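Local coordinates for protein transcription regulator AmtR (Mycobacterium smegmatis, PDB 5E57) that probably binds DNA as a dimeric TetR-family transcription factor involved in nitrogen regulation, pairing a helix-turn-helix with a ligand-binding domain, at residues E69-L74 with H86-Y91; D150-L155 with R183-D188. All blocks are in the same frame, centred on the assembly; numbering follows the deposited sequence.

Contact 1 (E69-L74 with H86-Y91)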
loop_
_atom_site.group_PDB
_atom_site.type_symbol
_atom_site.label_atom_id
_atom_site.label_comp_id
_atom_site.label_asym_id
_atom_site.label_seq_id
_atom_site.Cartn_x
_atom_site.Cartn_y
_atom_site.Cartn_z
ATOM N N GLU A 69 19.631 3.393 -6.958
ATOM C CA GLU A 69 20.751 4.089 -7.567
ATOM C C GLU A 69 20.475 5.568 -7.592
ATOM O O GLU A 69 21.318 6.367 -7.137
ATOM C CB GLU A 69 21.007 3.583 -8.978
ATOM C CG GLU A 69 21.474 2.129 -8.971
ATOM C CD GLU A 69 21.341 1.512 -10.375
ATOM O OE1 GLU A 69 20.705 2.120 -11.270
ATOM O OE2 GLU A 69 21.832 0.419 -10.610
ATOM N N LEU A 70 19.266 5.934 -8.040
ATOM C CA LEU A 70 18.823 7.337 -8.059
ATOM C C LEU A 70 18.813 8.014 -6.675
ATOM O O LEU A 70 19.385 9.102 -6.475
ATOM C CB LEU A 70 17.448 7.472 -8.708
ATOM C CG LEU A 70 16.914 8.888 -8.758
ATOM C CD1 LEU A 70 17.896 9.842 -9.473
ATOM C CD2 LEU A 70 15.555 8.969 -9.458
ATOM N N ALA A 71 18.221 7.339 -5.723
ATOM C CA ALA A 71 18.111 7.868 -4.382
ATOM C C ALA A 71 19.478 8.097 -3.804
ATOM O O ALA A 71 19.683 9.106 -3.122
ATOM C CB ALA A 71 17.398 6.898 -3.487
ATOM N N HIS A 72 20.376 7.138 -4.008
ATOM C CA HIS A 72 21.740 7.297 -3.464
ATOM C C HIS A 72 22.448 8.482 -4.024
ATOM O O HIS A 72 23.045 9.223 -3.289
ATOM C CB HIS A 72 22.556 6.001 -3.646
ATOM C CG HIS A 72 22.327 4.991 -2.554
ATOM N ND1 HIS A 72 22.398 3.631 -2.768
ATOM C CD2 HIS A 72 21.992 5.142 -1.247
ATOM C CE1 HIS A 72 22.181 2.990 -1.624
ATOM N NE2 HIS A 72 21.888 3.884 -0.702
ATOM N N GLY A 73 22.379 8.691 -5.340
ATOM C CA GLY A 73 22.943 9.878 -5.970
ATOM C C GLY A 73 22.370 11.200 -5.488
ATOM O O GLY A 73 23.086 12.176 -5.324
ATOM N N LEU A 74 21.061 11.237 -5.264
ATOM C CA LEU A 74 20.364 12.430 -4.829
ATOM C C LEU A 74 20.799 12.802 -3.422
ATOM O O LEU A 74 20.930 13.978 -3.086
ATOM C CB LEU A 74 18.805 12.215 -4.889
ATOM C CG LEU A 74 18.169 12.060 -6.281
ATOM C CD1 LEU A 74 16.714 11.653 -6.291
ATOM C CD2 LEU A 74 18.209 13.325 -7.045
ATOM N N HIS A 86 11.039 15.078 -4.934
ATOM C CA HIS A 86 10.147 15.065 -6.077
ATOM C C HIS A 86 10.619 14.215 -7.223
ATOM O O HIS A 86 9.843 13.420 -7.743
ATOM C CB HIS A 86 9.777 16.450 -6.567
ATOM C CG HIS A 86 8.539 16.454 -7.417
ATOM N ND1 HIS A 86 8.589 16.454 -8.793
ATOM C CD2 HIS A 86 7.237 16.379 -7.091
ATOM C CE1 HIS A 86 7.355 16.403 -9.278
ATOM N NE2 HIS A 86 6.521 16.385 -8.265
ATOM N N ALA A 87 11.886 14.348 -7.613
ATOM C CA ALA A 87 12.385 13.668 -8.751
ATOM C C ALA A 87 12.417 12.152 -8.419
ATOM O O ALA A 87 12.107 11.337 -9.282
ATOM C CB ALA A 87 13.781 14.128 -9.104
ATOM N N LEU A 88 12.809 11.790 -7.195
ATOM C CA LEU A 88 12.825 10.376 -6.859
ATOM C C LEU A 88 11.394 9.780 -6.955
ATOM O O LEU A 88 11.225 8.693 -7.466
ATOM C CB LEU A 88 13.380 10.181 -5.446
ATOM C CG LEU A 88 13.371 8.760 -4.856
ATOM C CD1 LEU A 88 14.104 7.776 -5.728
ATOM C CD2 LEU A 88 13.986 8.814 -3.453
ATOM N N VAL A 89 10.409 10.504 -6.440
ATOM C CA VAL A 89 9.021 10.008 -6.390
ATOM C C VAL A 89 8.539 9.788 -7.832
ATOM O O VAL A 89 7.993 8.727 -8.177
ATOM C CB VAL A 89 8.133 11.043 -5.679
ATOM C CG1 VAL A 89 6.688 10.717 -5.798
ATOM C CG2 VAL A 89 8.447 11.088 -4.188
ATOM N N ILE A 90 8.799 10.740 -8.726
ATOM C CA ILE A 90 8.294 10.546 -10.091
ATOM C C ILE A 90 8.955 9.324 -10.682
ATOM O O ILE A 90 8.296 8.455 -11.196
ATOM C CB ILE A 90 8.558 11.740 -10.979
ATOM C CG1 ILE A 90 7.834 12.955 -10.422
ATOM C CG2 ILE A 90 8.194 11.462 -12.448
ATOM C CD1 ILE A 90 6.372 12.815 -10.095
ATOM N N TYR A 91 10.262 9.214 -10.534
ATOM C CA TYR A 91 10.989 8.159 -11.166
ATOM C C TYR A 91 10.543 6.867 -10.646
ATOM O O TYR A 91 10.324 5.905 -11.407
ATOM C CB TYR A 91 12.499 8.324 -10.919
ATOM C CG TYR A 91 13.351 7.240 -11.526
ATOM C CD1 TYR A 91 13.738 7.301 -12.882
ATOM C CD2 TYR A 91 13.766 6.154 -10.787
ATOM C CE1 TYR A 91 14.527 6.316 -13.456
ATOM C CE2 TYR A 91 14.622 5.173 -11.345
ATOM C CZ TYR A 91 15.002 5.249 -12.687
ATOM O OH TYR A 91 15.816 4.302 -13.293
#

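Contact 2 (D150-L155 with R183-D188)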
loop_
_atom_site.group_PDB
_atom_site.type_symbol
_atom_site.label_atom_id
_atom_site.label_comp_id
_atom_site.label_asym_id
_atom_site.label_seq_id
_atom_site.Cartn_x
_atom_site.Cartn_y
_atom_site.Cartn_z
ATOM N N ASP A 150 7.803 9.372 6.672
ATOM C CA ASP A 150 7.633 8.052 5.933
ATOM C C ASP A 150 6.581 8.091 4.835
ATOM O O ASP A 150 6.558 7.186 3.968
ATOM C CB ASP A 150 7.265 6.925 6.910
ATOM C CG ASP A 150 7.644 5.537 6.410
ATOM O OD1 ASP A 150 8.763 5.248 5.868
ATOM O OD2 ASP A 150 6.845 4.646 6.657
ATOM N N LEU A 151 5.757 9.152 4.811
ATOM C CA LEU A 151 4.606 9.157 3.971
ATOM C C LEU A 151 4.925 9.276 2.478
ATOM O O LEU A 151 4.246 8.650 1.682
ATOM C CB LEU A 151 3.574 10.164 4.435
ATOM C CG LEU A 151 3.118 9.907 5.891
ATOM C CD1 LEU A 151 2.084 10.936 6.228
ATOM C CD2 LEU A 151 2.558 8.512 6.118
ATOM N N PRO A 152 6.011 9.939 2.091
ATOM C CA PRO A 152 6.250 9.941 0.631
ATOM C C PRO A 152 6.595 8.576 0.096
ATOM O O PRO A 152 6.142 8.188 -1.026
ATOM C CB PRO A 152 7.453 10.866 0.477
ATOM C CG PRO A 152 7.247 11.843 1.549
ATOM C CD PRO A 152 6.798 11.001 2.734
ATOM N N PHE A 153 7.321 7.805 0.912
ATOM C CA PHE A 153 7.583 6.381 0.547
ATOM C C PHE A 153 6.288 5.616 0.429
ATOM O O PHE A 153 6.084 4.884 -0.533
ATOM C CB PHE A 153 8.515 5.734 1.556
ATOM C CG PHE A 153 8.768 4.277 1.341
ATOM C CD1 PHE A 153 9.547 3.843 0.328
ATOM C CD2 PHE A 153 8.317 3.331 2.283
ATOM C CE1 PHE A 153 9.834 2.478 0.180
ATOM C CE2 PHE A 153 8.588 1.993 2.134
ATOM C CZ PHE A 153 9.348 1.562 1.080
ATOM N N ARG A 154 5.440 5.760 1.387
ATOM C CA ARG A 154 4.173 5.021 1.383
ATOM C C ARG A 154 3.279 5.431 0.203
ATOM O O ARG A 154 2.666 4.568 -0.406
ATOM C CB ARG A 154 3.454 5.224 2.682
ATOM C CG ARG A 154 4.217 4.780 3.915
ATOM C CD ARG A 154 4.506 3.301 3.863
ATOM N NE ARG A 154 5.449 2.871 4.886
ATOM C CZ ARG A 154 6.051 1.679 4.913
ATOM N NH1 ARG A 154 5.852 0.788 3.983
ATOM N NH2 ARG A 154 6.911 1.392 5.864
ATOM N N LEU A 155 3.263 6.711 -0.151
ATOM C CA LEU A 155 2.537 7.209 -1.339
ATOM C C LEU A 155 3.052 6.638 -2.615
ATOM O O LEU A 155 2.276 6.207 -3.479
ATOM C CB LEU A 155 2.529 8.738 -1.429
ATOM C CG LEU A 155 1.559 9.334 -0.438
ATOM C CD1 LEU A 155 1.884 10.781 -0.143
ATOM C CD2 LEU A 155 0.155 9.202 -0.983
ATOM N N ARG A 183 3.001 17.682 -0.548
ATOM C CA ARG A 183 2.066 18.290 0.403
ATOM C C ARG A 183 2.025 17.726 1.778
ATOM O O ARG A 183 1.803 18.480 2.760
ATOM C CB ARG A 183 0.648 18.335 -0.125
ATOM C CG ARG A 183 0.563 19.211 -1.309
ATOM C CD ARG A 183 -0.869 19.268 -1.742
ATOM N NE ARG A 183 -0.907 19.950 -3.008
ATOM C CZ ARG A 183 -1.151 21.218 -3.125
ATOM N NH1 ARG A 183 -1.445 21.958 -2.030
ATOM N NH2 ARG A 183 -1.127 21.757 -4.357
ATOM N N VAL A 184 2.262 16.434 1.919
ATOM C CA VAL A 184 2.143 15.831 3.252
ATOM C C VAL A 184 3.291 16.279 4.093
ATOM O O VAL A 184 3.229 16.152 5.344
ATOM C CB VAL A 184 2.129 14.277 3.324
ATOM C CG1 VAL A 184 0.885 13.766 2.714
ATOM C CG2 VAL A 184 3.337 13.649 2.641
ATOM N N LEU A 185 4.334 16.774 3.436
ATOM C CA LEU A 185 5.487 17.293 4.179
ATOM C C LEU A 185 5.430 18.795 4.469
ATOM O O LEU A 185 6.365 19.323 5.015
ATOM C CB LEU A 185 6.738 17.044 3.385
ATOM C CG LEU A 185 6.958 15.602 3.010
ATOM C CD1 LEU A 185 8.232 15.531 2.170
ATOM C CD2 LEU A 185 7.022 14.708 4.226
ATOM N N GLY A 186 4.369 19.469 4.039
ATOM C CA GLY A 186 4.171 20.897 4.300
ATOM C C GLY A 186 4.676 21.725 3.158
ATOM O O GLY A 186 4.715 22.917 3.247
ATOM N N PHE A 187 5.089 21.116 2.071
ATOM C CA PHE A 187 5.487 21.935 0.937
ATOM C C PHE A 187 4.244 22.583 0.319
ATOM O O PHE A 187 3.282 21.886 -0.018
ATOM C CB PHE A 187 6.252 21.097 -0.069
ATOM C CG PHE A 187 6.768 21.839 -1.245
ATOM C CD1 PHE A 187 8.062 22.315 -1.264
ATOM C CD2 PHE A 187 5.998 21.973 -2.372
ATOM C CE1 PHE A 187 8.552 22.964 -2.382
ATOM C CE2 PHE A 187 6.481 22.631 -3.486
ATOM C CZ PHE A 187 7.758 23.128 -3.496
ATOM N N ASP A 188 4.296 23.912 0.176
ATOM C CA ASP A 188 3.252 24.710 -0.492
ATOM C C ASP A 188 3.838 25.578 -1.622
ATOM O O ASP A 188 3.221 26.544 -2.008
ATOM C CB ASP A 188 2.505 25.614 0.529
#

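Contact 1 (E69-L74 with H86-Y91)
L70 reaches across to Y91 with a single methyl: its CD2 lies 3.4 Å from Y91 CB and 3.5 Å from Y91 CG, coming to the ring obliquely. Y91 suits this partly exposed place, since its aliphatic root meets L70 while the polar hydroxyl sits at the far end of the ring. L70 extends because its CG stands anti to the backbone N (chi1 180°), and the same CD2 also rests 4.0 Å from L88 CA. L88 answers by sending its methyls to A71, with CD2 at 3.9 Å from A71 CB. One turn beyond L70, L74 lays CD1 against L88 CB at 3.7 Å, so L88 is touched by three residues. Branched leucines bridge helices whose axes come within 10.0 Å of each other over these segments, while the small A71 lets its CA come within 6.4 Å of L88 CA. Between 69-74 and 86-91 no hydrogen bond forms. The two segments run nearly antiparallel (176°), and their helices, 65-75 and 82-98, make a hairpin with a hydrogen bond from R84 NH1 to L74 O. Helix 118-142 packs on A71 and L88, and helix 191-202 on L74 and I90.

Contact 2 (D150-L155 with R183-D188)
V184 meets L151 and P152 through one methyl, CG2, which lies 3.9 Å from L151 CB and 4.4 Å from P152 CD. Its CG1 stands anti to the carbonyl carbon (chi1 -68°), which splits the methyls and turns CG1 to L155 CD1 at 4.3 Å; the branched valine thus spans a full turn of helix 151-165. Beside it, L185 crosses P152 at a slant: P152 CG sits 3.9 Å from both L185 CD1 and L185 CD2. A proline fits the first turn of a helix, where its missing N-H costs no helical bond.

No polar bond crosses between the segments; the charges pair within 150-155 and beyond it. R154 NE donates to D150 OD2 at 2.9 Å in a salt bridge, from above the carboxylate plane (43° out of it). R128 NE makes a salt bridge to D150 OD1, and R154 NH2 one to D165 OD2 of the second subunit.

G186, with positive phi (95°), closes helix 173-183 in a Schellman motif; here a CB would jam against L185 O, which calls for glycine. V184 also packs on G180 of the second subunit, consistent with the ligand-binding and dimerisation domain of TetR-family proteins.

In the fold
Both contacts are apolar across their segments, yet they join different kinds of element. Contact 1 pairs two consecutive helices side by side, whereas contact 2 sets the start of a helix against the turn that ends another, with charged residues close by. Their centres are 15 Å apart and their nearest atoms about 5 Å, without touching. Helices 118-142 and 191-202 border both, and L185 also packs on L85 of helix 82-98, which carries 86-91. All five touching residues of contact 2 are buried, although it lies farther from the chain centre, because L155 and its neighbours meet the second subunit. Contact 1 is more central but has a partly exposed edge at L70 and Y91.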